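Local coordinates for protein adenylate kinase (Schistosoma mansoni, PDB 3UMF) that catalyses the reversible transfer of a phosphoryl group between adenine nucleotides, turning ATP and AMP into two molecules of ADP, at residues G43-K48 / A202-V207; Y116-D121 / R172-L177; K125-V130 / E183-Q188. One frame throughout, in Å; residues are numbered along the deposited sequence.

Contact 1: residues G43-K48 / A202-V207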
loop_
_atom_site.group_PDB
_atom_site.type_symbol
_atom_site.label_atom_id
_atom_site.label_comp_id
_atom_site.label_asym_id
_atom_site.label_seq_id
_atom_site.Cartn_x
_atom_site.Cartn_y
_atom_site.Cartn_z
ATOM N N GLY A 43 -8.251 -1.572 -3.405
ATOM C CA GLY A 43 -8.362 -0.394 -4.245
ATOM C C GLY A 43 -9.623 0.392 -3.944
ATOM O O GLY A 43 -9.577 1.611 -3.769
ATOM N N THR A 44 -10.750 -0.311 -3.881
ATOM C CA THR A 44 -12.031 0.313 -3.586
ATOM C C THR A 44 -12.019 0.953 -2.198
ATOM O O THR A 44 -12.458 2.088 -2.026
ATOM C CB THR A 44 -13.182 -0.713 -3.679
ATOM O OG1 THR A 44 -13.244 -1.241 -5.010
ATOM C CG2 THR A 44 -14.511 -0.064 -3.334
ATOM N N GLN A 45 -11.494 0.227 -1.218
ATOM C CA GLN A 45 -11.448 0.715 0.158
ATOM C C GLN A 45 -10.604 1.983 0.298
ATOM O O GLN A 45 -10.995 2.913 1.003
ATOM C CB GLN A 45 -10.946 -0.389 1.093
ATOM C CG GLN A 45 -11.858 -1.614 1.132
ATOM C CD GLN A 45 -13.251 -1.284 1.633
ATOM O OE1 GLN A 45 -13.417 -0.454 2.526
ATOM N NE2 GLN A 45 -14.261 -1.932 1.058
ATOM N N CYS A 46 -9.460 2.027 -0.383
ATOM C CA CYS A 46 -8.605 3.214 -0.362
ATOM C C CYS A 46 -9.305 4.439 -0.948
ATOM O O CYS A 46 -9.157 5.548 -0.435
ATOM C CB CYS A 46 -7.292 2.961 -1.109
ATOM S SG CYS A 46 -6.102 1.917 -0.231
ATOM N N GLU A 47 -10.059 4.237 -2.024
ATOM C CA GLU A 47 -10.807 5.325 -2.648
ATOM C C GLU A 47 -11.839 5.886 -1.685
ATOM O O GLU A 47 -12.005 7.100 -1.573
ATOM C CB GLU A 47 -11.511 4.835 -3.916
ATOM C CG GLU A 47 -10.583 4.530 -5.071
ATOM C CD GLU A 47 -11.311 3.894 -6.239
ATOM O OE1 GLU A 47 -12.551 3.751 -6.161
ATOM O OE2 GLU A 47 -10.646 3.530 -7.232
ATOM N N LYS A 48 -12.531 4.990 -0.990
ATOM C CA LYS A 48 -13.586 5.392 -0.070
ATOM C C LYS A 48 -13.016 6.096 1.158
ATOM O O LYS A 48 -13.620 7.034 1.673
ATOM C CB LYS A 48 -14.440 4.182 0.322
ATOM C CG LYS A 48 -14.976 3.419 -0.883
ATOM C CD LYS A 48 -16.436 3.053 -0.723
ATOM C CE LYS A 48 -16.651 2.125 0.450
ATOM N NZ LYS A 48 -18.100 1.986 0.749
ATOM N N ALA A 202 -19.569 -3.440 4.491
ATOM C CA ALA A 202 -19.234 -4.055 5.771
ATOM C C ALA A 202 -17.744 -3.920 6.069
ATOM O O ALA A 202 -17.344 -3.681 7.212
ATOM C CB ALA A 202 -19.648 -5.522 5.784
ATOM N N ILE A 203 -16.928 -4.074 5.034
ATOM C CA ILE A 203 -15.486 -3.905 5.164
ATOM C C ILE A 203 -15.143 -2.459 5.521
ATOM O O ILE A 203 -14.317 -2.209 6.399
ATOM C CB ILE A 203 -14.759 -4.303 3.859
ATOM C CG1 ILE A 203 -14.884 -5.812 3.617
ATOM C CG2 ILE A 203 -13.293 -3.912 3.915
ATOM C CD1 ILE A 203 -14.536 -6.222 2.199
ATOM N N PHE A 204 -15.792 -1.511 4.851
ATOM C CA PHE A 204 -15.508 -0.095 5.065
ATOM C C PHE A 204 -15.877 0.339 6.480
ATOM O O PHE A 204 -15.128 1.071 7.125
ATOM C CB PHE A 204 -16.246 0.762 4.034
ATOM C CG PHE A 204 -15.899 2.227 4.098
ATOM C CD1 PHE A 204 -14.610 2.659 3.842
ATOM C CD2 PHE A 204 -16.867 3.170 4.405
ATOM C CE1 PHE A 204 -14.285 4.004 3.898
ATOM C CE2 PHE A 204 -16.548 4.520 4.461
ATOM C CZ PHE A 204 -15.256 4.935 4.207
ATOM N N ASP A 205 -17.032 -0.116 6.956
ATOM C CA ASP A 205 -17.469 0.188 8.318
ATOM C C ASP A 205 -16.495 -0.367 9.360
ATOM O O ASP A 205 -16.172 0.307 10.341
ATOM C CB ASP A 205 -18.878 -0.356 8.573
ATOM C CG ASP A 205 -19.953 0.407 7.805
ATOM O OD1 ASP A 205 -19.708 1.567 7.410
ATOM O OD2 ASP A 205 -21.052 -0.153 7.610
ATOM N N LYS A 206 -16.026 -1.594 9.145
ATOM C CA LYS A 206 -15.069 -2.218 10.063
ATOM C C LYS A 206 -13.728 -1.482 10.073
ATOM O O LYS A 206 -13.146 -1.263 11.137
ATOM C CB LYS A 206 -14.864 -3.695 9.714
ATOM C CG LYS A 206 -13.933 -4.442 10.664
ATOM C CD LYS A 206 -14.430 -4.382 12.103
ATOM C CE LYS A 206 -13.620 -5.307 13.008
ATOM N NZ LYS A 206 -13.996 -5.167 14.443
ATOM N N VAL A 207 -13.248 -1.097 8.893
ATOM C CA VAL A 207 -12.004 -0.340 8.780
ATOM C C VAL A 207 -12.072 0.960 9.573
ATOM O O VAL A 207 -11.141 1.304 10.302
ATOM C CB VAL A 207 -11.662 -0.013 7.305
ATOM C CG1 VAL A 207 -10.522 0.986 7.231
ATOM C CG2 VAL A 207 -11.304 -1.276 6.553
#

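Contact 2: residues Y116-D121 / R172-L177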
loop_
_atom_site.group_PDB
_atom_site.type_symbol
_atom_site.label_atom_id
_atom_site.label_comp_id
_atom_site.label_asym_id
_atom_site.label_seq_id
_atom_site.Cartn_x
_atom_site.Cartn_y
_atom_site.Cartn_z
ATOM N N TYR A 116 2.141 -0.691 -0.021
ATOM C CA TYR A 116 3.477 -0.493 0.533
ATOM C C TYR A 116 3.411 -0.622 2.051
ATOM O O TYR A 116 2.445 -0.172 2.661
ATOM C CB TYR A 116 4.002 0.895 0.142
ATOM C CG TYR A 116 5.477 1.126 0.408
ATOM C CD1 TYR A 116 6.418 0.964 -0.602
ATOM C CD2 TYR A 116 5.927 1.523 1.662
ATOM C CE1 TYR A 116 7.769 1.179 -0.366
ATOM C CE2 TYR A 116 7.275 1.739 1.906
ATOM C CZ TYR A 116 8.190 1.566 0.888
ATOM O OH TYR A 116 9.531 1.780 1.127
ATOM N N PRO A 117 4.427 -1.253 2.669
ATOM C CA PRO A 117 5.564 -1.922 2.032
ATOM C C PRO A 117 5.243 -3.378 1.710
ATOM O O PRO A 117 4.514 -4.028 2.456
ATOM C CB PRO A 117 6.632 -1.871 3.122
ATOM C CG PRO A 117 5.851 -1.996 4.386
ATOM C CD PRO A 117 4.536 -1.287 4.139
ATOM N N ARG A 118 5.795 -3.888 0.615
ATOM C CA ARG A 118 5.579 -5.281 0.246
ATOM C C ARG A 118 6.626 -6.186 0.892
ATOM O O ARG A 118 6.419 -7.392 1.023
ATOM C CB ARG A 118 5.589 -5.440 -1.276
ATOM C CG ARG A 118 4.475 -4.676 -1.987
ATOM C CD ARG A 118 4.590 -4.789 -3.503
ATOM N NE ARG A 118 4.410 -6.160 -3.975
ATOM C CZ ARG A 118 3.246 -6.676 -4.359
ATOM N NH1 ARG A 118 2.146 -5.938 -4.329
ATOM N NH2 ARG A 118 3.181 -7.934 -4.776
ATOM N N GLU A 119 7.748 -5.596 1.295
ATOM C CA GLU A 119 8.834 -6.346 1.921
ATOM C C GLU A 119 9.362 -5.621 3.162
ATOM O O GLU A 119 9.164 -4.414 3.318
ATOM C CB GLU A 119 9.959 -6.614 0.913
ATOM C CG GLU A 119 9.517 -7.437 -0.296
ATOM C CD GLU A 119 10.613 -7.633 -1.327
ATOM O OE1 GLU A 119 11.736 -8.021 -0.941
ATOM O OE2 GLU A 119 10.346 -7.407 -2.527
ATOM N N LEU A 120 10.037 -6.363 4.035
ATOM C CA LEU A 120 10.464 -5.838 5.329
ATOM C C LEU A 120 11.445 -4.670 5.222
ATOM O O LEU A 120 11.363 -3.713 5.995
ATOM C CB LEU A 120 11.059 -6.956 6.190
ATOM C CG LEU A 120 11.345 -6.600 7.650
ATOM C CD1 LEU A 120 10.139 -5.919 8.262
ATOM C CD2 LEU A 120 11.714 -7.844 8.442
ATOM N N ASP A 121 12.370 -4.747 4.268
ATOM C CA ASP A 121 13.361 -3.690 4.088
ATOM C C ASP A 121 12.696 -2.366 3.726
ATOM O O ASP A 121 13.127 -1.305 4.173
ATOM C CB ASP A 121 14.407 -4.087 3.038
ATOM C CG ASP A 121 13.788 -4.466 1.701
ATOM O OD1 ASP A 121 12.544 -4.531 1.604
ATOM O OD2 ASP A 121 14.551 -4.712 0.744
ATOM N N ARG A 172 -0.614 -16.657 -4.043
ATOM C CA ARG A 172 0.265 -17.396 -3.146
ATOM C C ARG A 172 1.631 -16.732 -3.049
ATOM O O ARG A 172 2.235 -16.702 -1.976
ATOM C CB ARG A 172 0.407 -18.847 -3.603
ATOM C CG ARG A 172 -0.892 -19.639 -3.565
ATOM C CD ARG A 172 -0.669 -21.079 -4.009
ATOM N NE ARG A 172 -1.911 -21.852 -3.982
ATOM C CZ ARG A 172 -2.038 -23.085 -4.460
ATOM N NH1 ARG A 172 -0.996 -23.697 -5.009
ATOM N NH2 ARG A 172 -3.207 -23.704 -4.389
ATOM N N THR A 173 2.117 -16.203 -4.171
ATOM C CA THR A 173 3.371 -15.455 -4.177
ATOM C C THR A 173 3.266 -14.218 -3.283
ATOM O O THR A 173 4.155 -13.953 -2.480
ATOM C CB THR A 173 3.793 -15.040 -5.608
ATOM O OG1 THR A 173 4.213 -16.199 -6.335
ATOM C CG2 THR A 173 4.942 -14.046 -5.560
ATOM N N PHE A 174 2.168 -13.479 -3.411
ATOM C CA PHE A 174 1.958 -12.288 -2.589
ATOM C C PHE A 174 1.831 -12.638 -1.104
ATOM O O PHE A 174 2.407 -11.964 -0.253
ATOM C CB PHE A 174 0.726 -11.505 -3.059
ATOM C CG PHE A 174 0.432 -10.285 -2.232
ATOM C CD1 PHE A 174 0.994 -9.061 -2.556
ATOM C CD2 PHE A 174 -0.396 -10.361 -1.121
ATOM C CE1 PHE A 174 0.733 -7.935 -1.786
ATOM C CE2 PHE A 174 -0.659 -9.242 -0.352
ATOM C CZ PHE A 174 -0.096 -8.027 -0.683
ATOM N N ASN A 175 1.064 -13.683 -0.804
ATOM C CA ASN A 175 0.854 -14.122 0.573
ATOM C C ASN A 175 2.169 -14.486 1.262
ATOM O O ASN A 175 2.409 -14.098 2.406
ATOM C CB ASN A 175 -0.123 -15.305 0.607
ATOM C CG ASN A 175 -0.375 -15.824 2.013
ATOM O OD1 ASN A 175 -1.187 -15.271 2.757
ATOM N ND2 ASN A 175 0.312 -16.905 2.378
ATOM N N GLU A 176 3.023 -15.219 0.555
ATOM C CA GLU A 176 4.319 -15.621 1.089
ATOM C C GLU A 176 5.282 -14.439 1.183
ATOM O O GLU A 176 6.000 -14.287 2.176
ATOM C CB GLU A 176 4.933 -16.714 0.213
ATOM C CG GLU A 176 6.285 -17.219 0.698
ATOM C CD GLU A 176 6.182 -18.041 1.971
ATOM O OE1 GLU A 176 5.099 -18.604 2.236
ATOM O OE2 GLU A 176 7.187 -18.128 2.707
ATOM N N LEU A 177 5.295 -13.611 0.145
ATOM C CA LEU A 177 6.201 -12.473 0.078
ATOM C C LEU A 177 6.013 -11.518 1.254
ATOM O O LEU A 177 6.985 -11.011 1.805
ATOM C CB LEU A 177 5.990 -11.716 -1.238
ATOM C CG LEU A 177 6.906 -10.515 -1.499
ATOM C CD1 LEU A 177 8.329 -10.982 -1.781
ATOM C CD2 LEU A 177 6.376 -9.659 -2.643
#

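Contact 3: residues K125-V130 / E183-Q188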
loop_
_atom_site.group_PDB
_atom_site.type_symbol
_atom_site.label_atom_id
_atom_site.label_comp_id
_atom_site.label_asym_id
_atom_site.label_seq_id
_atom_site.Cartn_x
_atom_site.Cartn_y
_atom_site.Cartn_z
ATOM N N LYS A 125 13.257 0.849 6.379
ATOM C CA LYS A 125 13.943 1.999 5.790
ATOM C C LYS A 125 13.033 3.219 5.669
ATOM O O LYS A 125 13.495 4.348 5.803
ATOM C CB LYS A 125 14.535 1.646 4.422
ATOM C CG LYS A 125 15.645 0.612 4.468
ATOM C CD LYS A 125 16.234 0.388 3.087
ATOM C CE LYS A 125 16.830 -1.003 2.956
ATOM N NZ LYS A 125 17.301 -1.275 1.570
ATOM N N PHE A 126 11.748 2.992 5.412
ATOM C CA PHE A 126 10.790 4.091 5.329
ATOM C C PHE A 126 10.694 4.795 6.670
ATOM O O PHE A 126 10.781 6.019 6.751
ATOM C CB PHE A 126 9.402 3.589 4.911
ATOM C CG PHE A 126 8.365 4.681 4.813
ATOM C CD1 PHE A 126 7.653 5.092 5.932
ATOM C CD2 PHE A 126 8.102 5.293 3.600
ATOM C CE1 PHE A 126 6.704 6.098 5.841
ATOM C CE2 PHE A 126 7.152 6.298 3.503
ATOM C CZ PHE A 126 6.454 6.700 4.625
ATOM N N GLU A 127 10.511 4.010 7.725
ATOM C CA GLU A 127 10.361 4.558 9.065
ATOM C C GLU A 127 11.639 5.249 9.541
ATOM O O GLU A 127 11.582 6.169 10.353
ATOM C CB GLU A 127 9.927 3.465 10.045
ATOM C CG GLU A 127 8.618 2.797 9.657
ATOM C CD GLU A 127 8.168 1.756 10.660
ATOM O OE1 GLU A 127 8.762 0.657 10.684
ATOM O OE2 GLU A 127 7.219 2.035 11.421
ATOM N N LYS A 128 12.786 4.818 9.024
ATOM C CA LYS A 128 14.058 5.450 9.362
ATOM C C LYS A 128 14.240 6.758 8.601
ATOM O O LYS A 128 14.453 7.813 9.197
ATOM C CB LYS A 128 15.232 4.511 9.054
ATOM C CG LYS A 128 16.607 5.136 9.290
ATOM C CD LYS A 128 17.749 4.261 8.767
ATOM C CE LYS A 128 18.125 4.616 7.333
ATOM N NZ LYS A 128 17.859 3.497 6.385
ATOM N N GLU A 129 14.140 6.675 7.278
ATOM C CA GLU A 129 14.423 7.798 6.391
ATOM C C GLU A 129 13.302 8.837 6.346
ATOM O O GLU A 129 13.549 10.005 6.054
ATOM C CB GLU A 129 14.695 7.286 4.973
ATOM C CG GLU A 129 15.843 6.296 4.866
ATOM C CD GLU A 129 17.151 6.959 4.497
ATOM O OE1 GLU A 129 17.600 7.850 5.248
ATOM O OE2 GLU A 129 17.729 6.592 3.452
ATOM N N VAL A 130 12.070 8.416 6.616
ATOM C CA VAL A 130 10.932 9.333 6.543
ATOM C C VAL A 130 10.284 9.553 7.912
ATOM O O VAL A 130 10.588 10.528 8.597
ATOM C CB VAL A 130 9.871 8.853 5.525
ATOM C CG1 VAL A 130 8.907 9.983 5.196
ATOM C CG2 VAL A 130 10.542 8.348 4.259
ATOM N N GLU A 183 4.199 -9.844 9.955
ATOM C CA GLU A 183 4.564 -10.320 11.288
ATOM C C GLU A 183 5.355 -9.269 12.071
ATOM O O GLU A 183 5.158 -9.109 13.274
ATOM C CB GLU A 183 5.348 -11.629 11.203
ATOM C CG GLU A 183 5.696 -12.224 12.559
ATOM C CD GLU A 183 4.466 -12.542 13.394
ATOM O OE1 GLU A 183 3.459 -13.010 12.821
ATOM O OE2 GLU A 183 4.504 -12.322 14.624
ATOM N N HIS A 184 6.238 -8.552 11.379
ATOM C CA HIS A 184 7.044 -7.498 11.993
ATOM C C HIS A 184 6.193 -6.402 12.637
ATOM O O HIS A 184 6.446 -5.992 13.769
ATOM C CB HIS A 184 7.993 -6.886 10.959
ATOM C CG HIS A 184 8.782 -5.720 11.472
ATOM N ND1 HIS A 184 9.822 -5.860 12.367
ATOM C CD2 HIS A 184 8.684 -4.396 11.213
ATOM C CE1 HIS A 184 10.330 -4.671 12.636
ATOM N NE2 HIS A 184 9.657 -3.764 11.949
ATOM N N TYR A 185 5.181 -5.926 11.920
ATOM C CA TYR A 185 4.328 -4.873 12.463
ATOM C C TYR A 185 3.248 -5.412 13.397
ATOM O O TYR A 185 2.727 -4.680 14.237
ATOM C CB TYR A 185 3.726 -4.020 11.344
ATOM C CG TYR A 185 4.761 -3.177 10.642
ATOM C CD1 TYR A 185 5.258 -2.023 11.233
ATOM C CD2 TYR A 185 5.257 -3.542 9.400
ATOM C CE1 TYR A 185 6.214 -1.251 10.600
ATOM C CE2 TYR A 185 6.212 -2.775 8.758
ATOM C CZ TYR A 185 6.685 -1.632 9.362
ATOM O OH TYR A 185 7.636 -0.865 8.732
ATOM N N LYS A 186 2.914 -6.691 13.253
ATOM C CA LYS A 186 1.951 -7.321 14.148
ATOM C C LYS A 186 2.514 -7.414 15.566
ATOM O O LYS A 186 1.792 -7.220 16.542
ATOM C CB LYS A 186 1.563 -8.708 13.633
ATOM C CG LYS A 186 0.086 -9.032 13.776
ATOM C CD LYS A 186 -0.238 -10.418 13.231
ATOM C CE LYS A 186 -1.030 -10.347 11.933
ATOM N NZ LYS A 186 -1.311 -11.707 11.387
ATOM N N GLN A 187 3.809 -7.701 15.670
ATOM C CA GLN A 187 4.490 -7.760 16.962
ATOM C C GLN A 187 4.487 -6.412 17.677
ATOM O O GLN A 187 4.571 -6.355 18.903
ATOM C CB GLN A 187 5.929 -8.252 16.784
ATOM C CG GLN A 187 6.043 -9.724 16.430
ATOM C CD GLN A 187 7.439 -10.114 15.985
ATOM O OE1 GLN A 187 8.392 -9.350 16.143
ATOM N NE2 GLN A 187 7.565 -11.307 15.416
ATOM N N GLN A 188 4.390 -5.333 16.905
ATOM C CA GLN A 188 4.379 -3.988 17.471
ATOM C C GLN A 188 2.956 -3.513 17.720
ATOM O O GLN A 188 2.741 -2.359 18.096
ATOM C CB GLN A 188 5.072 -3.003 16.529
ATOM C CG GLN A 188 6.473 -3.403 16.119
ATOM C CD GLN A 188 7.096 -2.401 15.169
ATOM O OE1 GLN A 188 7.004 -1.192 15.379
ATOM N NE2 GLN A 188 7.722 -2.898 14.110
HETATM O O HOH W 1 9.513 -1.009 12.331
#

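Contact 1: residues G43-K48 / A202-V207
Q45 and F204 face each other where segments 43-48 and 202-207 come nearest, their CA atoms 6.4 Å apart. The segment axes come within 10.4 Å and cross at -55°. Segment 43-48 lies in the first half of helix 42-53, which starts within the P-loop sequence, and 202-207 belongs to the C-terminal helix 200-212. Q45 bends at chi2, laying its amide against the I203 branch, with CD 3.5 Å from I203 CG2. The carboxamide is turned so that OE1 faces the F204 backbone, 3.3 Å from F204 CA and near the plane of the ring at its edge, while NE2 donates to the V200 carbonyl. K48 folds over one face of F204: its CB makes a CH-pi contact 4.0 Å from the ring centroid. Bends at chi2 and chi3 carry the chain back, placing NZ 4.5 Å from the same centroid, an off-centre cation-pi approach 35° from the normal. The ring is swung there because its CG lies anti to the backbone N (chi1 -174°). No hydrogen bond joins the two segments, so the contact rests on van der Waals packing, probably helped by the cation-pi approach; K48 NZ also has a long, weak ion pair with D201.

Contact 2: residues Y116-D121 / R172-L177
R118 reaches across to F174 from the DGYPR sequence that is a signature of adenylate kinases, here in the loop entering helix 120-129 after the cis peptide before P117. The arginine chain runs extended through chi2 and then turns at chi3 (64°), which lays its guanidinium against the end of helix 161-177. The planes of the two flat groups are 62° apart, with F174 CE1 over one face of the guanidinium, 3.5 Å from R118 NH1, and F174 CD1 3.3 Å from R118 NH2. The cation thus sits beside the ring, near its plane, and not over its pi cloud. With its CG anti to the backbone N (chi1 179°), the F174 ring reaches R118. L177 fills the next place along the same helix face; its CD2 approaches the guanidinium obliquely, 4.2 Å from R118 NH2. Q122 OE1 accepts the backbone N-H of R118 and, weakly, that of the N-cap residue E119, tying the loop to the first turn of helix 120-129. The contact lies at the surface and has no hydrogen bond between its segments. Next to the arginine, the aliphatic part of E119 packs on L177, with E119 CG 4.0 Å from L177 CD1.

Contact 3: residues K125-V130 / E183-Q188
E127 and Y185 face one another from two segments in which theirs are the nearest CA atoms, 11.7 Å apart, so the connection is made by long side chains. Hydrogen bonding comes first. The Y185 hydroxyl donates to E127 OE1 at 2.7 Å, from well above the carboxylate plane, 72° out of it. E127 spans the gap because its CG lies anti to its own carbonyl carbon (chi1 -59°) and the chain runs straight beyond it. Its carboxylate meets the phenol at the ring edge, near the ring plane. The other oxygen, OE2, accepts the backbone N-H of C133, so the two ends of the carboxylate are held by different parts of the fold and its rotation is probably restricted.

A water adds a second bridge: it donates to E127 OE1 and also hydrogen-bonds H184 NE2 at 2.8 Å. E127 OE1 therefore serves two partners.

Aromatic packing supports the receiving side. H184 turns the edge of its imidazole over the Y185 face, with CD2 3.7 Å above the phenol plane and over its centre. Q188 NE2 gives a weak hydrogen bond to H184 O at 3.4 Å.

Y185 also packs on V191 and C133. The arrangement belongs to the parallel alpha/beta core of a P-loop kinase: helix 120-129 and helix 179-186 each precede a strand, 135-140 and 191-195, and the buried tyrosine ties the two helix-to-strand connections together.

How the contacts relate
Contacts 1 and 3 join helices around one parallel sheet, whereas contact 2 joins a loop to a helix. Depth alone does not set their chemistry: contacts 1 and 3 are both partly buried but differ. Contact 1 links helix 42-53 to the C-terminal helix next to strand 135-140 and relies on packing of an amide, aliphatic groups and a lysine against a ring. Contact 2 is a surface contact of arginine, glutamate, phenylalanine and leucine. Contact 3 alone has hydrogen bonding between its segments. Contacts 2 and 3 share helix 120-129, use successive helices 161-177 and 179-186, and touch where L120 CD1 lies 3.5 Å from H184 CG. Contact 1 stands apart, its centre 21 and 23 Å from theirs, and its chain loop encloses both.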